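Long-range contacts in gene product PA4716 (Pseudomonas aeruginosa, PDB 1U0K), which is of unestablished function but probably acts as an isomerase, perhaps an epimerase, of the PhzF family, whose members share the diaminopimelate epimerase fold: residues A[10-14]-A[77-81]; A[22-26]-A[40-46]; A[45-51]-A[63-68]; A[219-225]-A[256-260]. All coordinates share one frame; numbering follows the deposited sequence.

Contact 1: A[10-14]-A[77-81]; sequences LDVFA and HPLLG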
loop_
_atom_site.group_PDB
_atom_site.type_symbol
_atom_site.label_atom_id
_atom_site.label_comp_id
_atom_site.label_asym_id
_atom_site.label_seq_id
_atom_site.Cartn_x
_atom_site.Cartn_y
_atom_site.Cartn_z
ATOM N N LEU A 10 -11.161 6.048 6.213
ATOM C CA LEU A 10 -12.363 6.435 5.483
ATOM C C LEU A 10 -12.305 5.883 4.071
ATOM O O LEU A 10 -11.231 5.606 3.557
ATOM C CB LEU A 10 -12.449 7.967 5.375
ATOM C CG LEU A 10 -12.963 8.757 6.573
ATOM C CD1 LEU A 10 -12.066 8.658 7.763
ATOM C CD2 LEU A 10 -13.134 10.214 6.178
ATOM N N ASP A 11 -13.462 5.769 3.436
ATOM C CA ASP A 11 -13.530 5.561 1.994
ATOM C C ASP A 11 -14.189 6.750 1.331
ATOM O O ASP A 11 -15.244 7.197 1.769
ATOM C CB ASP A 11 -14.341 4.320 1.676
ATOM C CG ASP A 11 -13.622 3.062 2.027
ATOM O OD1 ASP A 11 -12.371 3.026 1.926
ATOM O OD2 ASP A 11 -14.231 2.057 2.423
ATOM N N VAL A 12 -13.570 7.237 0.261
ATOM C CA VAL A 12 -14.075 8.388 -0.484
ATOM C C VAL A 12 -14.539 7.926 -1.871
ATOM O O VAL A 12 -13.929 7.032 -2.478
ATOM C CB VAL A 12 -12.988 9.471 -0.618
ATOM C CG1 VAL A 12 -13.544 10.720 -1.326
ATOM C CG2 VAL A 12 -12.411 9.842 0.754
ATOM N N PHE A 13 -15.608 8.552 -2.360
ATOM C CA PHE A 13 -16.336 8.097 -3.556
ATOM C C PHE A 13 -16.915 6.701 -3.316
ATOM O O PHE A 13 -16.774 5.788 -4.140
ATOM C CB PHE A 13 -15.457 8.138 -4.806
ATOM C CG PHE A 13 -14.848 9.493 -5.082
ATOM C CD1 PHE A 13 -13.470 9.660 -5.095
ATOM C CD2 PHE A 13 -15.648 10.594 -5.341
ATOM C CE1 PHE A 13 -12.899 10.887 -5.357
ATOM C CE2 PHE A 13 -15.079 11.838 -5.606
ATOM C CZ PHE A 13 -13.708 11.983 -5.615
ATOM N N ALA A 14 -17.592 6.569 -2.179
ATOM C CA ALA A 14 -18.039 5.290 -1.642
ATOM C C ALA A 14 -19.415 5.454 -1.011
ATOM O O ALA A 14 -19.583 6.190 -0.039
ATOM C CB ALA A 14 -17.025 4.779 -0.596
ATOM N N HIS A 77 -9.154 14.560 -3.496
ATOM C CA HIS A 77 -10.171 13.847 -2.698
ATOM C C HIS A 77 -9.849 13.549 -1.195
ATOM O O HIS A 77 -10.768 13.262 -0.429
ATOM C CB HIS A 77 -10.575 12.540 -3.377
ATOM C CG HIS A 77 -9.510 11.505 -3.310
ATOM N ND1 HIS A 77 -8.391 11.546 -4.112
ATOM C CD2 HIS A 77 -9.340 10.456 -2.475
ATOM C CE1 HIS A 77 -7.589 10.549 -3.787
ATOM N NE2 HIS A 77 -8.140 9.877 -2.795
ATOM N N PRO A 78 -8.594 13.579 -0.751
ATOM C CA PRO A 78 -8.353 13.613 0.699
ATOM C C PRO A 78 -9.093 14.763 1.379
ATOM O O PRO A 78 -9.466 14.636 2.538
ATOM C CB PRO A 78 -6.841 13.784 0.798
ATOM C CG PRO A 78 -6.347 13.091 -0.410
ATOM C CD PRO A 78 -7.316 13.525 -1.489
ATOM N N LEU A 79 -9.321 15.864 0.669
ATOM C CA LEU A 79 -10.056 16.992 1.238
ATOM C C LEU A 79 -11.532 16.646 1.476
ATOM O O LEU A 79 -12.088 17.059 2.486
ATOM C CB LEU A 79 -9.922 18.259 0.376
ATOM C CG LEU A 79 -8.520 18.824 0.120
ATOM C CD1 LEU A 79 -8.619 20.108 -0.715
ATOM C CD2 LEU A 79 -7.730 19.128 1.363
ATOM N N LEU A 80 -12.140 15.873 0.580
ATOM C CA LEU A 80 -13.506 15.395 0.766
ATOM C C LEU A 80 -13.627 14.542 2.019
ATOM O O LEU A 80 -14.570 14.700 2.796
ATOM C CB LEU A 80 -13.962 14.570 -0.431
ATOM C CG LEU A 80 -14.044 15.328 -1.749
ATOM C CD1 LEU A 80 -14.553 14.374 -2.821
ATOM C CD2 LEU A 80 -14.912 16.580 -1.637
ATOM N N GLY A 81 -12.670 13.633 2.200
ATOM C CA GLY A 81 -12.637 12.779 3.387
ATOM C C GLY A 81 -12.465 13.584 4.658
ATOM O O GLY A 81 -13.159 13.347 5.646
#
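The rings of Phe13 and His77 approach each other at the turn where strand 6-12 ends beside the start of helix 78-90. On one face of the Phe13 ring, offset toward its rim, sits CG1 of the preceding Val12. Obliquely to the same ring come two groups of segment 77-81: His77 CB, 3.5 Å from Phe13 CE1, and Leu80 CD1, 3.8 Å from Phe13 CZ. The imidazole of His77 has Pro78 CD over the centre of one face, 3.4 Å above its plane, while Val12 CB lies at its edge. The backbone direction brings His77 CB to Phe13, and chi1 72° sets the imidazole between the backbone N and the carbonyl carbon. Val12 uses both branches: CG1 lies 4.0 Å from Leu80 CB, and CG2 meets Gly81 CA at the same distance. Both methyls also border the carbonyl oxygen of His77, which accepts the helical bond from Gly81 N (3.3 Å). Two residues earlier on the strand, Leu10 CD2 meets the carbonyl oxygen of that same Gly81 at 3.2 Å, close for a methyl. Leu80 continues past this contact onto Ala120 and Met122 of strand 117-129, and Leu10 onto Val274 and Leu276 of strand 267-282. Beyond the two segments His77 ND1 forms a weak hydrogen bond with Gly222 N. No hydrogen bond crosses between 10-14 and 77-81: strand end and helix start are joined by apolar contact in a buried setting, while the imidazole nitrogen ND1 is turned to the loop-helix junction at Gly222.

Contact 2: A[22-26]-A[40-46]; sequences GLAVF and WTRELRQ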
loop_
_atom_site.group_PDB
_atom_site.type_symbol
_atom_site.label_atom_id
_atom_site.label_comp_id
_atom_site.label_asym_id
_atom_site.label_seq_id
_atom_site.Cartn_x
_atom_site.Cartn_y
_atom_site.Cartn_z
ATOM N N GLY A 22 -9.713 4.280 -0.345
ATOM C CA GLY A 22 -9.351 4.353 1.054
ATOM C C GLY A 22 -8.430 5.517 1.336
ATOM O O GLY A 22 -7.581 5.885 0.520
ATOM N N LEU A 23 -8.599 6.088 2.521
ATOM C CA LEU A 23 -7.882 7.285 2.956
ATOM C C LEU A 23 -7.683 7.252 4.453
ATOM O O LEU A 23 -8.630 6.941 5.184
ATOM C CB LEU A 23 -8.733 8.507 2.629
ATOM C CG LEU A 23 -8.278 9.874 3.131
ATOM C CD1 LEU A 23 -7.088 10.359 2.333
ATOM C CD2 LEU A 23 -9.429 10.864 3.047
ATOM N N ALA A 24 -6.492 7.626 4.927
ATOM C CA ALA A 24 -6.274 7.880 6.348
ATOM C C ALA A 24 -6.275 9.381 6.619
ATOM O O ALA A 24 -5.669 10.152 5.875
ATOM C CB ALA A 24 -4.990 7.275 6.833
ATOM N N VAL A 25 -6.969 9.785 7.681
ATOM C CA VAL A 25 -7.055 11.182 8.090
ATOM C C VAL A 25 -6.593 11.323 9.528
ATOM O O VAL A 25 -7.097 10.633 10.397
ATOM C CB VAL A 25 -8.505 11.699 8.013
ATOM C CG1 VAL A 25 -8.586 13.178 8.438
ATOM C CG2 VAL A 25 -9.092 11.502 6.625
ATOM N N PHE A 26 -5.634 12.205 9.770
ATOM C CA PHE A 26 -5.163 12.533 11.110
ATOM C C PHE A 26 -5.813 13.880 11.437
ATOM O O PHE A 26 -5.477 14.889 10.843
ATOM C CB PHE A 26 -3.630 12.623 11.147
ATOM C CG PHE A 26 -2.922 11.300 10.992
ATOM C CD1 PHE A 26 -2.958 10.607 9.795
ATOM C CD2 PHE A 26 -2.195 10.759 12.057
ATOM C CE1 PHE A 26 -2.287 9.385 9.657
ATOM C CE2 PHE A 26 -1.515 9.561 11.908
ATOM C CZ PHE A 26 -1.570 8.881 10.729
ATOM N N TRP A 40 4.252 8.094 8.668
ATOM C CA TRP A 40 2.906 7.584 8.983
ATOM C C TRP A 40 2.149 7.252 7.707
ATOM O O TRP A 40 1.378 6.293 7.669
ATOM C CB TRP A 40 2.103 8.584 9.839
ATOM C CG TRP A 40 2.246 8.370 11.288
ATOM C CD1 TRP A 40 2.936 9.138 12.170
ATOM C CD2 TRP A 40 1.726 7.273 12.033
ATOM N NE1 TRP A 40 2.843 8.606 13.434
ATOM C CE2 TRP A 40 2.108 7.453 13.372
ATOM C CE3 TRP A 40 0.944 6.161 11.707
ATOM C CZ2 TRP A 40 1.743 6.558 14.382
ATOM C CZ3 TRP A 40 0.594 5.268 12.710
ATOM C CH2 TRP A 40 0.993 5.473 14.024
ATOM N N THR A 41 2.361 8.023 6.646
ATOM C CA THR A 41 1.724 7.737 5.361
ATOM C C THR A 41 2.189 6.360 4.866
ATOM O O THR A 41 1.387 5.549 4.397
ATOM C CB THR A 41 2.068 8.853 4.359
ATOM O OG1 THR A 41 1.545 10.106 4.843
ATOM C CG2 THR A 41 1.363 8.631 3.028
ATOM N N ARG A 42 3.485 6.096 4.984
ATOM C CA ARG A 42 4.057 4.808 4.582
ATOM C C ARG A 42 3.590 3.684 5.499
ATOM O O ARG A 42 3.425 2.542 5.057
ATOM C CB ARG A 42 5.577 4.899 4.537
ATOM C CG ARG A 42 6.049 5.661 3.328
ATOM C CD ARG A 42 7.476 6.150 3.410
ATOM N NE ARG A 42 7.778 6.915 2.207
ATOM C CZ ARG A 42 8.862 7.664 2.032
ATOM N NH1 ARG A 42 9.781 7.759 2.982
ATOM N NH2 ARG A 42 9.027 8.320 0.893
ATOM N N GLU A 43 3.363 4.002 6.767
ATOM C CA GLU A 43 2.835 3.029 7.723
ATOM C C GLU A 43 1.444 2.544 7.312
ATOM O O GLU A 43 1.191 1.339 7.282
ATOM C CB GLU A 43 2.759 3.644 9.116
ATOM C CG GLU A 43 2.356 2.682 10.216
ATOM C CD GLU A 43 3.406 1.648 10.518
ATOM O OE1 GLU A 43 3.040 0.610 11.091
ATOM O OE2 GLU A 43 4.607 1.877 10.231
ATOM N N LEU A 44 0.553 3.472 6.991
ATOM C CA LEU A 44 -0.842 3.123 6.775
ATOM C C LEU A 44 -1.129 2.620 5.364
ATOM O O LEU A 44 -2.142 1.959 5.146
ATOM C CB LEU A 44 -1.734 4.302 7.143
ATOM C CG LEU A 44 -1.635 4.711 8.615
ATOM C CD1 LEU A 44 -2.648 5.790 8.937
ATOM C CD2 LEU A 44 -1.791 3.491 9.542
ATOM N N ARG A 45 -0.247 2.924 4.409
ATOM C CA ARG A 45 -0.276 2.378 3.042
ATOM C C ARG A 45 -1.522 2.706 2.223
ATOM O O ARG A 45 -1.764 2.104 1.174
ATOM C CB ARG A 45 0.003 0.870 3.068
ATOM C CG ARG A 45 1.357 0.575 3.655
ATOM C CD ARG A 45 1.557 -0.865 3.982
ATOM N NE ARG A 45 1.557 -1.699 2.790
ATOM C CZ ARG A 45 2.628 -2.018 2.085
ATOM N NH1 ARG A 45 3.815 -1.532 2.415
ATOM N NH2 ARG A 45 2.509 -2.826 1.034
ATOM N N GLN A 46 -2.298 3.688 2.670
ATOM C CA GLN A 46 -3.348 4.236 1.838
ATOM C C GLN A 46 -2.683 5.082 0.751
ATOM O O GLN A 46 -1.598 5.621 0.979
ATOM C CB GLN A 46 -4.310 5.061 2.696
ATOM C CG GLN A 46 -4.878 4.266 3.857
ATOM C CD GLN A 46 -5.670 3.047 3.392
ATOM O OE1 GLN A 46 -6.599 3.181 2.601
ATOM N NE2 GLN A 46 -5.293 1.857 3.877
#
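Strand 22-26 meets helix 40-44 and the turn after it through Gly22, Ala24 and Phe26, the two axes running roughly antiparallel at 141° and 9.8 Å apart. Leu44 CD1 is the methyl that wedges in between: it touches Ala24 CB at 3.5 Å, tighter than usual van der Waals contact, and Phe26 CE1 at 3.7 Å. Phe26 comes at Leu44 from the opposite direction and crosses Trp40 at about a right angle. The edge of its ring faces the five-membered ring of Trp40 in an offset edge-to-face pair, planes at 62° and centroids 5.2 Å apart. Phe26 CZ also rests on Trp40 CB at 3.8 Å, so the tryptophan contributes its stem as well as its face. Beyond the helix the chain turns through Arg45, with positive phi, and sends Gln46 back to the strand. The Gln46 side chain bends at chi2, packing CG 3.9 Å from the buried Ala24 N, which has no hydrogen-bond partner, and bringing OE1 within 3.2 Å of Gly22 C. That oxygen is held by Gln9 NE2; NE2 of Gln46 bonds Glu43 O of the second subunit and, weakly, Leu44 O of the same chain. Leu23 and Val25 point the other way, onto Pro78 and Leu85 of helix 78-90. A connecting helix thus covers one side of parallel neighbours 21-26 and 48-54 while helix 78-90 lies on the other, consistent with the central helix of a barrel-like lobe of the diaminopimelate epimerase fold.

Contact 3: A[45-51]-A[63-68]; sequences RQFESIF and ARIFTL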
loop_
_atom_site.group_PDB
_atom_site.type_symbol
_atom_site.label_atom_id
_atom_site.label_comp_id
_atom_site.label_asym_id
_atom_site.label_seq_id
_atom_site.Cartn_x
_atom_site.Cartn_y
_atom_site.Cartn_z
ATOM N N ARG A 45 -0.247 2.924 4.409
ATOM C CA ARG A 45 -0.276 2.378 3.042
ATOM C C ARG A 45 -1.522 2.706 2.223
ATOM O O ARG A 45 -1.764 2.104 1.174
ATOM C CB ARG A 45 0.003 0.870 3.068
ATOM C CG ARG A 45 1.357 0.575 3.655
ATOM C CD ARG A 45 1.557 -0.865 3.982
ATOM N NE ARG A 45 1.557 -1.699 2.790
ATOM C CZ ARG A 45 2.628 -2.018 2.085
ATOM N NH1 ARG A 45 3.815 -1.532 2.415
ATOM N NH2 ARG A 45 2.509 -2.826 1.034
ATOM N N GLN A 46 -2.298 3.688 2.670
ATOM C CA GLN A 46 -3.348 4.236 1.838
ATOM C C GLN A 46 -2.683 5.082 0.751
ATOM O O GLN A 46 -1.598 5.621 0.979
ATOM C CB GLN A 46 -4.310 5.061 2.696
ATOM C CG GLN A 46 -4.878 4.266 3.857
ATOM C CD GLN A 46 -5.670 3.047 3.392
ATOM O OE1 GLN A 46 -6.599 3.181 2.601
ATOM N NE2 GLN A 46 -5.293 1.857 3.877
ATOM N N PHE A 47 -3.299 5.166 -0.412
ATOM C CA PHE A 47 -2.683 5.849 -1.556
ATOM C C PHE A 47 -2.302 7.276 -1.139
ATOM O O PHE A 47 -1.242 7.768 -1.510
ATOM C CB PHE A 47 -3.597 5.849 -2.781
ATOM C CG PHE A 47 -2.882 6.128 -4.085
ATOM C CD1 PHE A 47 -2.459 5.083 -4.910
ATOM C CD2 PHE A 47 -2.629 7.430 -4.487
ATOM C CE1 PHE A 47 -1.804 5.343 -6.119
ATOM C CE2 PHE A 47 -1.962 7.691 -5.693
ATOM C CZ PHE A 47 -1.553 6.652 -6.498
ATOM N N GLU A 48 -3.171 7.917 -0.372
ATOM C CA GLU A 48 -2.850 9.179 0.296
ATOM C C GLU A 48 -3.290 9.151 1.752
ATOM O O GLU A 48 -4.256 8.467 2.101
ATOM C CB GLU A 48 -3.527 10.350 -0.422
ATOM C CG GLU A 48 -2.937 10.616 -1.790
ATOM C CD GLU A 48 -3.576 11.773 -2.515
ATOM O OE1 GLU A 48 -4.731 11.648 -2.948
ATOM O OE2 GLU A 48 -2.903 12.814 -2.676
ATOM N N SER A 49 -2.529 9.850 2.592
ATOM C CA SER A 49 -2.960 10.246 3.937
ATOM C C SER A 49 -3.018 11.774 3.987
ATOM O O SER A 49 -2.256 12.453 3.310
ATOM C CB SER A 49 -2.015 9.741 5.028
ATOM O OG SER A 49 -2.103 8.332 5.213
ATOM N N ILE A 50 -3.932 12.299 4.799
ATOM C CA ILE A 50 -4.054 13.741 5.005
ATOM C C ILE A 50 -3.956 14.050 6.490
ATOM O O ILE A 50 -4.492 13.317 7.331
ATOM C CB ILE A 50 -5.369 14.309 4.373
ATOM C CG1 ILE A 50 -5.504 15.808 4.649
ATOM C CG2 ILE A 50 -6.608 13.544 4.840
ATOM C CD1 ILE A 50 -6.481 16.499 3.760
ATOM N N PHE A 51 -3.249 15.131 6.788
ATOM C CA PHE A 51 -2.919 15.555 8.148
ATOM C C PHE A 51 -3.491 16.947 8.351
ATOM O O PHE A 51 -3.185 17.846 7.575
ATOM C CB PHE A 51 -1.396 15.556 8.341
ATOM C CG PHE A 51 -0.775 14.196 8.176
ATOM C CD1 PHE A 51 -0.463 13.723 6.908
ATOM C CD2 PHE A 51 -0.543 13.371 9.271
ATOM C CE1 PHE A 51 0.057 12.458 6.738
ATOM C CE2 PHE A 51 -0.030 12.094 9.093
ATOM C CZ PHE A 51 0.275 11.648 7.822
ATOM N N ALA A 63 -3.955 21.784 5.932
ATOM C CA ALA A 63 -3.859 20.378 5.555
ATOM C C ALA A 63 -2.536 20.081 4.868
ATOM O O ALA A 63 -1.960 20.930 4.187
ATOM C CB ALA A 63 -4.988 20.019 4.678
ATOM N N ARG A 64 -2.064 18.857 5.060
ATOM C CA ARG A 64 -0.884 18.357 4.383
ATOM C C ARG A 64 -1.270 16.986 3.827
ATOM O O ARG A 64 -1.800 16.150 4.563
ATOM C CB ARG A 64 0.296 18.210 5.349
ATOM C CG ARG A 64 0.690 19.456 6.149
ATOM C CD ARG A 64 1.495 20.461 5.381
ATOM N NE ARG A 64 2.795 19.977 4.921
ATOM C CZ ARG A 64 3.908 19.933 5.640
ATOM N NH1 ARG A 64 3.932 20.290 6.916
ATOM N NH2 ARG A 64 5.019 19.504 5.063
ATOM N N ILE A 65 -1.036 16.784 2.535
ATOM C CA ILE A 65 -1.377 15.537 1.854
ATOM C C ILE A 65 -0.118 14.866 1.357
ATOM O O ILE A 65 0.721 15.501 0.727
ATOM C CB ILE A 65 -2.326 15.788 0.660
ATOM C CG1 ILE A 65 -3.641 16.423 1.113
ATOM C CG2 ILE A 65 -2.596 14.496 -0.074
ATOM C CD1 ILE A 65 -4.475 16.980 -0.030
ATOM N N PHE A 66 0.020 13.577 1.658
ATOM C CA PHE A 66 1.151 12.786 1.217
ATOM C C PHE A 66 0.708 11.530 0.498
ATOM O O PHE A 66 -0.256 10.875 0.901
ATOM C CB PHE A 66 2.001 12.347 2.399
ATOM C CG PHE A 66 2.706 13.468 3.103
ATOM C CD1 PHE A 66 2.028 14.274 3.992
ATOM C CD2 PHE A 66 4.063 13.680 2.900
ATOM C CE1 PHE A 66 2.695 15.302 4.644
ATOM C CE2 PHE A 66 4.728 14.711 3.547
ATOM C CZ PHE A 66 4.042 15.516 4.413
ATOM N N THR A 67 1.449 11.179 -0.548
ATOM C CA THR A 67 1.446 9.809 -1.056
ATOM C C THR A 67 2.596 9.055 -0.404
ATOM O O THR A 67 3.359 9.612 0.363
ATOM C CB THR A 67 1.601 9.752 -2.584
ATOM O OG1 THR A 67 2.912 10.209 -2.936
ATOM C CG2 THR A 67 0.633 10.648 -3.294
ATOM N N LEU A 68 2.759 7.786 -0.748
ATOM C CA LEU A 68 3.882 7.033 -0.222
ATOM C C LEU A 68 5.200 7.541 -0.800
ATOM O O LEU A 68 6.255 7.255 -0.249
ATOM C CB LEU A 68 3.715 5.526 -0.465
ATOM C CG LEU A 68 3.009 4.834 0.700
ATOM C CD1 LEU A 68 1.527 5.107 0.688
ATOM C CD2 LEU A 68 3.264 3.343 0.700
HETATM O O HOH W 1 0.839 6.396 -2.580
#
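Ser49 and Phe66 bond each other in both directions, as do Phe51 and Arg64, and these two antiparallel hydrogen-bonded pairs are the tight half of the hairpin. The straightest bond is Phe66 N to Ser49 O, 3.0 Å with 173° at the hydrogen; Phe51 N to Arg64 O is the shortest, at 2.8 Å. Ile50 CD1 reaches both Ala63 CB and Ile65 CG1, each at 3.9 Å. With the chain extended beyond CG, Glu48 passes Thr67 CG2 and sets OE2 3.1 Å from Ile65 CG2. On the sheet face carrying Phe51 and Phe66 the two side chains cross at about a right angle, Phe51 CE1 lying 3.8 Å from Phe66 CD1, with Arg64 O at the edge of the Phe51 ring.

Toward Arg45 the strands part. There a water links the backbones, donating to Phe47 O (2.7 Å) and accepting from Leu68 N, above the rim of one face of the Phe47 ring. Leu68 CD1 closes on Gln46 O at 3.2 Å, its residue still partly exposed, as are Arg45 and Phe47. The guanidinium of Arg64 leaves the hairpin for salt bridges with Glu71 and Asp34.

Backbone bonds therefore fix the strand just beyond Glu48, the predicted active-site residue, whose carboxylate meets methyls of Ile65 and Thr67 on the hairpin side while His77 and Pro78 adjoin it from segment 77-81.

Contact 4: A[219-225]-A[256-260]; sequences VATGSAA and SRLDV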
loop_
_atom_site.group_PDB
_atom_site.type_symbol
_atom_site.label_atom_id
_atom_site.label_comp_id
_atom_site.label_asym_id
_atom_site.label_seq_id
_atom_site.Cartn_x
_atom_site.Cartn_y
_atom_site.Cartn_z
ATOM N N VAL A 219 -7.527 4.357 -7.292
ATOM C CA VAL A 219 -8.934 3.987 -7.453
ATOM C C VAL A 219 -9.762 5.144 -8.031
ATOM O O VAL A 219 -10.560 4.946 -8.942
ATOM C CB VAL A 219 -9.546 3.537 -6.103
ATOM C CG1 VAL A 219 -11.047 3.300 -6.222
ATOM C CG2 VAL A 219 -8.831 2.279 -5.573
ATOM N N ALA A 220 -9.580 6.347 -7.489
ATOM C CA ALA A 220 -10.414 7.492 -7.851
ATOM C C ALA A 220 -9.714 8.790 -7.460
ATOM O O ALA A 220 -9.574 9.078 -6.275
ATOM C CB ALA A 220 -11.770 7.391 -7.171
ATOM N N THR A 221 -9.306 9.572 -8.461
ATOM C CA THR A 221 -8.369 10.673 -8.285
ATOM C C THR A 221 -9.084 12.023 -8.345
ATOM O O THR A 221 -9.359 12.541 -9.426
ATOM C CB THR A 221 -7.288 10.589 -9.385
ATOM O OG1 THR A 221 -6.732 9.263 -9.416
ATOM C CG2 THR A 221 -6.100 11.481 -9.093
ATOM N N GLY A 222 -9.378 12.595 -7.182
ATOM C CA GLY A 222 -10.070 13.872 -7.118
ATOM C C GLY A 222 -9.283 15.021 -7.726
ATOM O O GLY A 222 -9.873 15.980 -8.246
ATOM N N SER A 223 -7.955 14.928 -7.678
ATOM C CA SER A 223 -7.088 15.986 -8.194
ATOM C C SER A 223 -7.085 16.013 -9.729
ATOM O O SER A 223 -6.771 17.050 -10.319
ATOM C CB SER A 223 -5.661 15.868 -7.644
ATOM O OG SER A 223 -5.114 14.576 -7.850
ATOM N N ALA A 224 -7.417 14.877 -10.347
ATOM C CA ALA A 224 -7.567 14.771 -11.812
ATOM C C ALA A 224 -9.009 14.983 -12.262
ATOM O O ALA A 224 -9.251 15.353 -13.413
ATOM C CB ALA A 224 -7.085 13.410 -12.304
ATOM N N ALA A 225 -9.964 14.751 -11.368
ATOM C CA ALA A 225 -11.376 14.849 -11.696
ATOM C C ALA A 225 -11.748 16.264 -12.118
ATOM O O ALA A 225 -12.535 16.448 -13.047
ATOM C CB ALA A 225 -12.225 14.406 -10.508
ATOM N N SER A 256 -15.983 3.281 -9.019
ATOM C CA SER A 256 -16.310 4.455 -8.222
ATOM C C SER A 256 -16.867 5.545 -9.120
ATOM O O SER A 256 -16.548 5.609 -10.310
ATOM C CB SER A 256 -15.067 4.982 -7.504
ATOM O OG SER A 256 -14.430 3.955 -6.762
ATOM N N ARG A 257 -17.688 6.401 -8.527
ATOM C CA ARG A 257 -18.322 7.509 -9.227
ATOM C C ARG A 257 -17.889 8.818 -8.591
ATOM O O ARG A 257 -17.981 8.988 -7.374
ATOM C CB ARG A 257 -19.837 7.376 -9.156
ATOM C CG ARG A 257 -20.371 6.138 -9.839
ATOM C CD ARG A 257 -21.879 5.994 -9.762
ATOM N NE ARG A 257 -22.318 5.502 -8.456
ATOM C CZ ARG A 257 -22.202 4.242 -8.029
ATOM N NH1 ARG A 257 -21.656 3.301 -8.798
ATOM N NH2 ARG A 257 -22.635 3.913 -6.816
ATOM N N LEU A 258 -17.402 9.728 -9.423
ATOM C CA LEU A 258 -16.938 11.032 -8.990
ATOM C C LEU A 258 -17.879 12.055 -9.619
ATOM O O LEU A 258 -17.989 12.126 -10.846
ATOM C CB LEU A 258 -15.500 11.275 -9.455
ATOM C CG LEU A 258 -14.412 10.284 -9.011
ATOM C CD1 LEU A 258 -14.356 9.035 -9.893
ATOM C CD2 LEU A 258 -13.049 10.956 -8.994
ATOM N N ASP A 259 -18.579 12.817 -8.789
ATOM C CA ASP A 259 -19.498 13.849 -9.265
ATOM C C ASP A 259 -18.717 15.104 -9.605
ATOM O O ASP A 259 -17.891 15.555 -8.824
ATOM C CB ASP A 259 -20.559 14.166 -8.203
ATOM C CG ASP A 259 -21.420 12.971 -7.867
ATOM O OD1 ASP A 259 -21.597 12.100 -8.746
ATOM O OD2 ASP A 259 -21.964 12.799 -6.755
ATOM N N VAL A 260 -18.977 15.667 -10.781
ATOM C CA VAL A 260 -18.260 16.850 -11.237
ATOM C C VAL A 260 -19.216 17.850 -11.878
ATOM O O VAL A 260 -20.290 17.483 -12.329
ATOM C CB VAL A 260 -17.138 16.488 -12.235
ATOM C CG1 VAL A 260 -16.048 15.676 -11.539
ATOM C CG2 VAL A 260 -17.686 15.714 -13.444
#
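Leu258 carries this contact, its side chain rising from strand 256-260 toward the start of helix 222-234. From CB, chi1 -58° sets CG beside the backbone N, and chi2 83° sends the two methyls to different parts of segment 219-225. CD1 reaches Ala220 CB, 4.1 Å away in the loop before the helix. CD2 spans the helix start, 3.9 Å from Ala225 CB in the first turn and 4.0 Å from Thr221 N just before it. On one flank, Ser256 CB packs against Ala220 CB, while Ser256 OG, hydrogen-bonded to Arg254 O, lies 3.5 Å from Val219 CG1. On the other, Val260 CG1 meets Ala225 O at 3.9 Å and Ala225 CB slightly farther off. Ser256 thus faces the loop and Val260 the helix. Arg257 and Asp259 leave the strand on the other side; Arg257 forms a salt bridge with Glu15, and Asp259 a hydrogen bond with Tyr119 OH. No hydrogen bond joins the segments. A helix whose first turn packs on a strand beside 244-248 and 267-282 is consistent with the central helix of the second lobe of the diaminopimelate epimerase fold.

In the fold
Contacts 1 and 4 bring together the starts of helices 78-90 and 222-234: their centres are 10 Å apart and Phe13 CD1 lies 3.5 Å from Ala220 CB. Contact 3 supplies the predicted active-site Glu48, whose OE1 lies 3.2 Å from His77 CE1, so contacts 1 and 3 border the same probable site and Thr221 of contact 4 comes to about 6 Å from the Glu48 side chain. Contact 2 is joined to contact 1 through Leu10 O and Leu23 N (2.9 Å) and shares Arg45 and Gln46 with contact 3. Its centre lies 19 Å from that of contact 4. Contacts 2 and 3 also reach the second subunit.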